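Local coordinates for protein exopolyphosphatase (Aquifex aeolicus, PDB 1T6C) that probably hydrolyses phosphoanhydride bonds of polyphosphate and guanosine pentaphosphate, as a calcium-binding member of the actin-like Ppx/GppA phosphatase family, at residues A[19-24]-A[90-95]; A[56-61]-A[96-101]. All blocks are in the same frame, centred on the assembly; numbering follows the deposited sequence.

Contact 1 (A[19-24]-A[90-95]); sequences IGSYSV and TEAIRR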
loop_
_atom_site.group_PDB
_atom_site.type_symbol
_atom_site.label_atom_id
_atom_site.label_comp_id
_atom_site.label_asym_id
_atom_site.label_seq_id
_atom_site.Cartn_x
_atom_site.Cartn_y
_atom_site.Cartn_z
ATOM N N ILE A 19 -6.581 -9.826 1.145
ATOM C CA ILE A 19 -6.770 -10.548 -0.095
ATOM C C ILE A 19 -6.788 -9.505 -1.195
ATOM O O ILE A 19 -7.701 -8.688 -1.269
ATOM C CB ILE A 19 -8.116 -11.315 -0.053
ATOM C CG1 ILE A 19 -8.128 -12.353 1.076
ATOM C CG2 ILE A 19 -8.420 -11.927 -1.426
ATOM C CD1 ILE A 19 -9.456 -13.024 1.247
ATOM N N GLY A 20 -5.795 -9.555 -2.067
ATOM C CA GLY A 20 -5.747 -8.698 -3.233
ATOM C C GLY A 20 -5.847 -9.493 -4.515
ATOM O O GLY A 20 -6.044 -10.693 -4.482
ATOM N N SER A 21 -5.681 -8.794 -5.634
ATOM C CA SER A 21 -5.767 -9.418 -6.958
ATOM C C SER A 21 -4.538 -10.271 -7.268
ATOM O O SER A 21 -4.590 -11.088 -8.192
ATOM C CB SER A 21 -6.019 -8.377 -8.062
ATOM O OG SER A 21 -5.062 -7.355 -8.025
ATOM N N TYR A 22 -3.451 -10.096 -6.516
ATOM C CA TYR A 22 -2.209 -10.837 -6.758
ATOM C C TYR A 22 -1.848 -11.776 -5.620
ATOM O O TYR A 22 -1.578 -12.940 -5.825
ATOM C CB TYR A 22 -1.084 -9.833 -6.989
ATOM C CG TYR A 22 0.218 -10.429 -7.474
ATOM C CD1 TYR A 22 0.291 -11.087 -8.695
ATOM C CD2 TYR A 22 1.389 -10.286 -6.732
ATOM C CE1 TYR A 22 1.490 -11.609 -9.149
ATOM C CE2 TYR A 22 2.583 -10.811 -7.178
ATOM C CZ TYR A 22 2.623 -11.471 -8.384
ATOM O OH TYR A 22 3.823 -11.991 -8.828
ATOM N N SER A 23 -1.893 -11.270 -4.393
ATOM C CA SER A 23 -1.441 -12.035 -3.237
ATOM C C SER A 23 -2.473 -12.035 -2.118
ATOM O O SER A 23 -3.330 -11.150 -2.042
ATOM C CB SER A 23 -0.105 -11.494 -2.727
ATOM O OG SER A 23 -0.244 -10.199 -2.185
ATOM N N VAL A 24 -2.369 -13.065 -1.292
ATOM C CA VAL A 24 -3.119 -13.206 -0.059
ATOM C C VAL A 24 -2.095 -13.215 1.065
ATOM O O VAL A 24 -1.181 -14.033 1.068
ATOM C CB VAL A 24 -3.912 -14.528 -0.056
ATOM C CG1 VAL A 24 -4.791 -14.644 1.190
ATOM C CG2 VAL A 24 -4.762 -14.640 -1.346
ATOM N N THR A 90 -9.748 -6.330 -1.316
ATOM C CA THR A 90 -9.708 -5.068 -2.057
ATOM C C THR A 90 -10.838 -4.947 -3.052
ATOM O O THR A 90 -11.415 -5.971 -3.493
ATOM C CB THR A 90 -8.412 -4.983 -2.899
ATOM O OG1 THR A 90 -8.423 -6.015 -3.906
ATOM C CG2 THR A 90 -7.215 -5.208 -2.134
ATOM N N GLU A 91 -11.086 -3.705 -3.468
ATOM C CA GLU A 91 -12.171 -3.382 -4.412
ATOM C C GLU A 91 -11.953 -4.068 -5.778
ATOM O O GLU A 91 -12.911 -4.274 -6.490
ATOM C CB GLU A 91 -12.306 -1.863 -4.612
ATOM C CG GLU A 91 -13.716 -1.402 -5.009
ATOM C CD GLU A 91 -13.728 -0.519 -6.237
ATOM O OE1 GLU A 91 -13.092 0.555 -6.191
ATOM O OE2 GLU A 91 -14.384 -0.885 -7.236
ATOM N N ALA A 92 -10.726 -4.445 -6.113
ATOM C CA ALA A 92 -10.457 -5.212 -7.329
ATOM C C ALA A 92 -11.163 -6.586 -7.316
ATOM O O ALA A 92 -11.493 -7.143 -8.358
ATOM C CB ALA A 92 -8.974 -5.387 -7.505
ATOM N N ILE A 93 -11.375 -7.142 -6.126
ATOM C CA ILE A 93 -12.101 -8.397 -5.993
ATOM C C ILE A 93 -13.576 -8.076 -6.181
ATOM O O ILE A 93 -14.302 -8.807 -6.838
ATOM C CB ILE A 93 -11.815 -9.073 -4.609
ATOM C CG1 ILE A 93 -10.300 -9.261 -4.375
ATOM C CG2 ILE A 93 -12.564 -10.399 -4.472
ATOM C CD1 ILE A 93 -9.536 -10.020 -5.466
ATOM N N ARG A 94 -14.020 -6.956 -5.609
ATOM C CA ARG A 94 -15.415 -6.551 -5.741
ATOM C C ARG A 94 -15.839 -6.421 -7.202
ATOM O O ARG A 94 -16.970 -6.738 -7.545
ATOM C CB ARG A 94 -15.677 -5.220 -5.014
ATOM C CG ARG A 94 -17.166 -4.925 -4.876
ATOM C CD ARG A 94 -17.508 -3.628 -4.177
ATOM N NE ARG A 94 -17.131 -2.464 -4.979
ATOM C CZ ARG A 94 -17.818 -1.988 -6.023
ATOM N NH1 ARG A 94 -18.963 -2.531 -6.411
ATOM N NH2 ARG A 94 -17.349 -0.942 -6.689
ATOM N N ARG A 95 -14.913 -5.947 -8.040
ATOM C CA ARG A 95 -15.131 -5.839 -9.484
ATOM C C ARG A 95 -15.678 -7.141 -10.082
ATOM O O ARG A 95 -16.486 -7.100 -11.003
ATOM C CB ARG A 95 -13.823 -5.437 -10.204
ATOM C CG ARG A 95 -13.762 -4.001 -10.690
ATOM C CD ARG A 95 -13.609 -2.944 -9.593
ATOM N NE ARG A 95 -13.149 -1.663 -10.150
ATOM C CZ ARG A 95 -11.867 -1.315 -10.356
ATOM N NH1 ARG A 95 -10.864 -2.137 -10.037
ATOM N NH2 ARG A 95 -11.587 -0.125 -10.895
#
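In the actin-like fold the turn between the first two strands, 12-19 and 23-32, corresponds in position to the phosphate-1 loop of actin-like proteins; here Ile19 and Gly20 of that turn meet Thr90 and Ile93, where strand 84-89 runs into helix 91-94. A single backbone hydrogen bond ties the two together: Thr90 N donates to Ile19 O at 3.1 Å. It prolongs the parallel pairing of strands 12-19 and 84-89, in which Ile19 also bonds Val88. Thr90 is at the N-cap position of the short helix, and its branched side chain lies against the turn, CG2 3.6 Å from Ile19 O and OG1 3.8 Å from Gly20 CA. Gly20 offers its backbone alone, its CA to Thr90 and its peptide to Ile93. Ser21 adds a looser touch, its CB 4.2 Å from Ala92 CB. Ile93 brings the apolar part, as suits a buried position: CG1 stands beside its own backbone N (chi1 -55°), and the further bend at chi2 sends CD1 over the Gly20 peptide. Ile93 also touches Leu48, as does Ile19. The methyl CD1 of Ile93 ends 3.7 Å from Gly20 O, while its CG1 lies 4.4 Å from Ile19 CG2.

Contact 2 (A[56-61]-A[96-101]); sequences GRLQED and AKNAEE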
loop_
_atom_site.group_PDB
_atom_site.type_symbol
_atom_site.label_atom_id
_atom_site.label_comp_id
_atom_site.label_asym_id
_atom_site.label_seq_id
_atom_site.Cartn_x
_atom_site.Cartn_y
_atom_site.Cartn_z
ATOM N N GLY A 56 -15.239 -10.808 -16.465
ATOM C CA GLY A 56 -16.034 -10.318 -15.354
ATOM C C GLY A 56 -16.102 -11.231 -14.131
ATOM O O GLY A 56 -16.845 -10.920 -13.218
ATOM N N ARG A 57 -15.342 -12.331 -14.099
ATOM C CA ARG A 57 -15.439 -13.340 -13.032
ATOM C C ARG A 57 -14.075 -13.742 -12.462
ATOM O O ARG A 57 -13.053 -13.682 -13.148
ATOM C CB ARG A 57 -16.118 -14.602 -13.549
ATOM C CG ARG A 57 -17.587 -14.435 -13.888
ATOM C CD ARG A 57 -18.212 -15.654 -14.565
ATOM N NE ARG A 57 -18.333 -16.812 -13.675
ATOM C CZ ARG A 57 -19.211 -16.920 -12.672
ATOM N NH1 ARG A 57 -20.080 -15.940 -12.401
ATOM N NH2 ARG A 57 -19.222 -18.023 -11.930
ATOM N N LEU A 58 -14.077 -14.157 -11.190
ATOM C CA LEU A 58 -12.938 -14.843 -10.585
ATOM C C LEU A 58 -12.899 -16.233 -11.149
ATOM O O LEU A 58 -13.924 -16.888 -11.250
ATOM C CB LEU A 58 -13.099 -14.964 -9.064
ATOM C CG LEU A 58 -13.321 -13.668 -8.276
ATOM C CD1 LEU A 58 -13.477 -13.993 -6.795
ATOM C CD2 LEU A 58 -12.244 -12.666 -8.488
ATOM N N GLN A 59 -11.715 -16.685 -11.523
ATOM C CA GLN A 59 -11.573 -18.014 -12.084
ATOM C C GLN A 59 -11.564 -19.061 -10.995
ATOM O O GLN A 59 -11.008 -18.860 -9.903
ATOM C CB GLN A 59 -10.306 -18.102 -12.938
ATOM C CG GLN A 59 -10.296 -17.152 -14.139
ATOM C CD GLN A 59 -11.536 -17.296 -15.022
ATOM O OE1 GLN A 59 -12.437 -16.430 -14.999
ATOM N NE2 GLN A 59 -11.607 -18.401 -15.777
ATOM N N GLU A 60 -12.171 -20.196 -11.287
ATOM C CA GLU A 60 -12.361 -21.225 -10.277
ATOM C C GLU A 60 -11.064 -21.747 -9.706
ATOM O O GLU A 60 -10.996 -21.991 -8.516
ATOM C CB GLU A 60 -13.183 -22.393 -10.830
ATOM C CG GLU A 60 -14.648 -22.046 -11.082
ATOM C CD GLU A 60 -15.390 -21.604 -9.829
ATOM O OE1 GLU A 60 -14.991 -21.974 -8.711
ATOM O OE2 GLU A 60 -16.394 -20.898 -9.964
ATOM N N ASP A 61 -10.035 -21.925 -10.537
ATOM C CA ASP A 61 -8.775 -22.466 -10.027
ATOM C C ASP A 61 -8.082 -21.480 -9.070
ATOM O O ASP A 61 -7.413 -21.908 -8.123
ATOM C CB ASP A 61 -7.851 -22.915 -11.162
ATOM C CG ASP A 61 -7.352 -21.778 -12.001
ATOM O OD1 ASP A 61 -8.156 -20.911 -12.379
ATOM O OD2 ASP A 61 -6.160 -21.670 -12.356
ATOM N N ALA A 96 -15.233 -8.295 -9.573
ATOM C CA ALA A 96 -15.735 -9.599 -10.043
ATOM C C ALA A 96 -17.180 -9.903 -9.642
ATOM O O ALA A 96 -17.623 -9.616 -8.516
ATOM C CB ALA A 96 -14.823 -10.732 -9.560
ATOM N N LYS A 97 -17.881 -10.558 -10.558
ATOM C CA LYS A 97 -19.316 -10.808 -10.477
ATOM C C LYS A 97 -19.697 -11.945 -9.537
ATOM O O LYS A 97 -20.827 -12.002 -9.043
ATOM C CB LYS A 97 -19.847 -11.136 -11.877
ATOM C CG LYS A 97 -21.291 -10.830 -12.069
ATOM C CD LYS A 97 -21.665 -10.885 -13.524
ATOM C CE LYS A 97 -21.610 -9.534 -14.154
ATOM N NZ LYS A 97 -21.981 -9.659 -15.581
ATOM N N ASN A 98 -18.759 -12.867 -9.324
ATOM C CA ASN A 98 -18.951 -13.990 -8.403
ATOM C C ASN A 98 -18.173 -13.792 -7.088
ATOM O O ASN A 98 -17.918 -14.759 -6.362
ATOM C CB ASN A 98 -18.575 -15.328 -9.061
ATOM C CG ASN A 98 -17.156 -15.340 -9.604
ATOM O OD1 ASN A 98 -16.564 -14.307 -9.848
ATOM N ND2 ASN A 98 -16.598 -16.528 -9.761
ATOM N N ALA A 99 -17.812 -12.551 -6.777
ATOM C CA ALA A 99 -17.118 -12.242 -5.531
ATOM C C ALA A 99 -17.942 -12.646 -4.299
ATOM O O ALA A 99 -17.414 -13.185 -3.343
ATOM C CB ALA A 99 -16.759 -10.789 -5.472
ATOM N N GLU A 100 -19.239 -12.385 -4.335
ATOM C CA GLU A 100 -20.113 -12.681 -3.211
ATOM C C GLU A 100 -20.120 -14.194 -2.948
ATOM O O GLU A 100 -20.031 -14.625 -1.817
ATOM C CB GLU A 100 -21.515 -12.116 -3.472
ATOM C CG GLU A 100 -22.414 -12.109 -2.251
ATOM C CD GLU A 100 -23.861 -11.716 -2.554
ATOM O OE1 GLU A 100 -24.757 -12.046 -1.720
ATOM O OE2 GLU A 100 -24.105 -11.075 -3.607
ATOM N N GLU A 101 -20.181 -15.001 -4.006
ATOM C CA GLU A 101 -20.183 -16.463 -3.909
ATOM C C GLU A 101 -18.846 -17.023 -3.385
ATOM O O GLU A 101 -18.832 -17.911 -2.535
ATOM C CB GLU A 101 -20.535 -17.059 -5.280
ATOM C CG GLU A 101 -21.971 -16.743 -5.701
ATOM C CD GLU A 101 -22.118 -15.566 -6.668
ATOM O OE1 GLU A 101 -21.532 -14.462 -6.485
ATOM O OE2 GLU A 101 -22.885 -15.741 -7.628
HETATM O O HOH W 1 -17.768 -18.760 -8.499
#
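Asn98 grips both polar backbone atoms of Leu58 with its one amide, a two-bond clasp that joins the loop leading into helix 60-79 to the turn before helix 99-109. Its OD1 accepts from Leu58 N at 2.8 Å on a lone pair in the carbonyl plane, while its ND2 donates to Leu58 O at 3.1 Å. The two bonds together fix the amide's rotation, and asparagine suits the place because it offers donor and acceptor side by side. With CG between the backbone N and the carbonyl carbon (chi1 56°), the amide faces the Leu58 backbone. Although Asn98 occupies the N-cap position of helix 99-109, it spends its side chain on this clasp instead of on a capping bond. A water extends the network by donating to Glu60 OE2 and accepting from Asn98 ND2.

A third bond, from Lys97 N to Gly56 O at 2.9 Å, fastens the other end of the loop. Gly56 leaves helix 52-55 with positive phi (70°), a conformation that costs glycine little. Ala96 to Ala99 form a type I beta turn, which presents Lys97 N and the Asn98 side chain to the same loop.

Packing surrounds these bonds. Arg57 bends at chi3 and lays one guanidinium face over Asn98, with NH1 3.7 Å from Asn98 CB and the guanidinium and amide planes 34° apart. On the buried side, Leu58 reaches Ala96, and Val52 touches both; Ile63 of helix 60-79 packs on Leu58 and Asn98. The small side chain of Ala96 lets the leucine come very close: Leu58 CD2 sits 3.4 Å from Ala96 CB, tighter than usual for two carbons.

Overall arrangement
Contacts 1 and 2 are consecutive along the connection that leaves strand 84-89: residues 90-95 meet the turn 19-24, and residues 96-101, directly after, meet the loop 56-61. Their centres lie 11 Å apart, and they touch where Ile93 O packs 3.4 Å from Ala99 CB. Contact 1 is the nearer to the calcium site, which probably lies in the interdomain cleft, as in other proteins of this fold: the Thr90 side chain is about 9 Å from the bound calcium ion, and also about 9 Å from the side chains of the calcium ligands Ser149 and Glu151. Contact 2 is farther out, its centre 23 Å from that of the chain against 13 Å for contact 1.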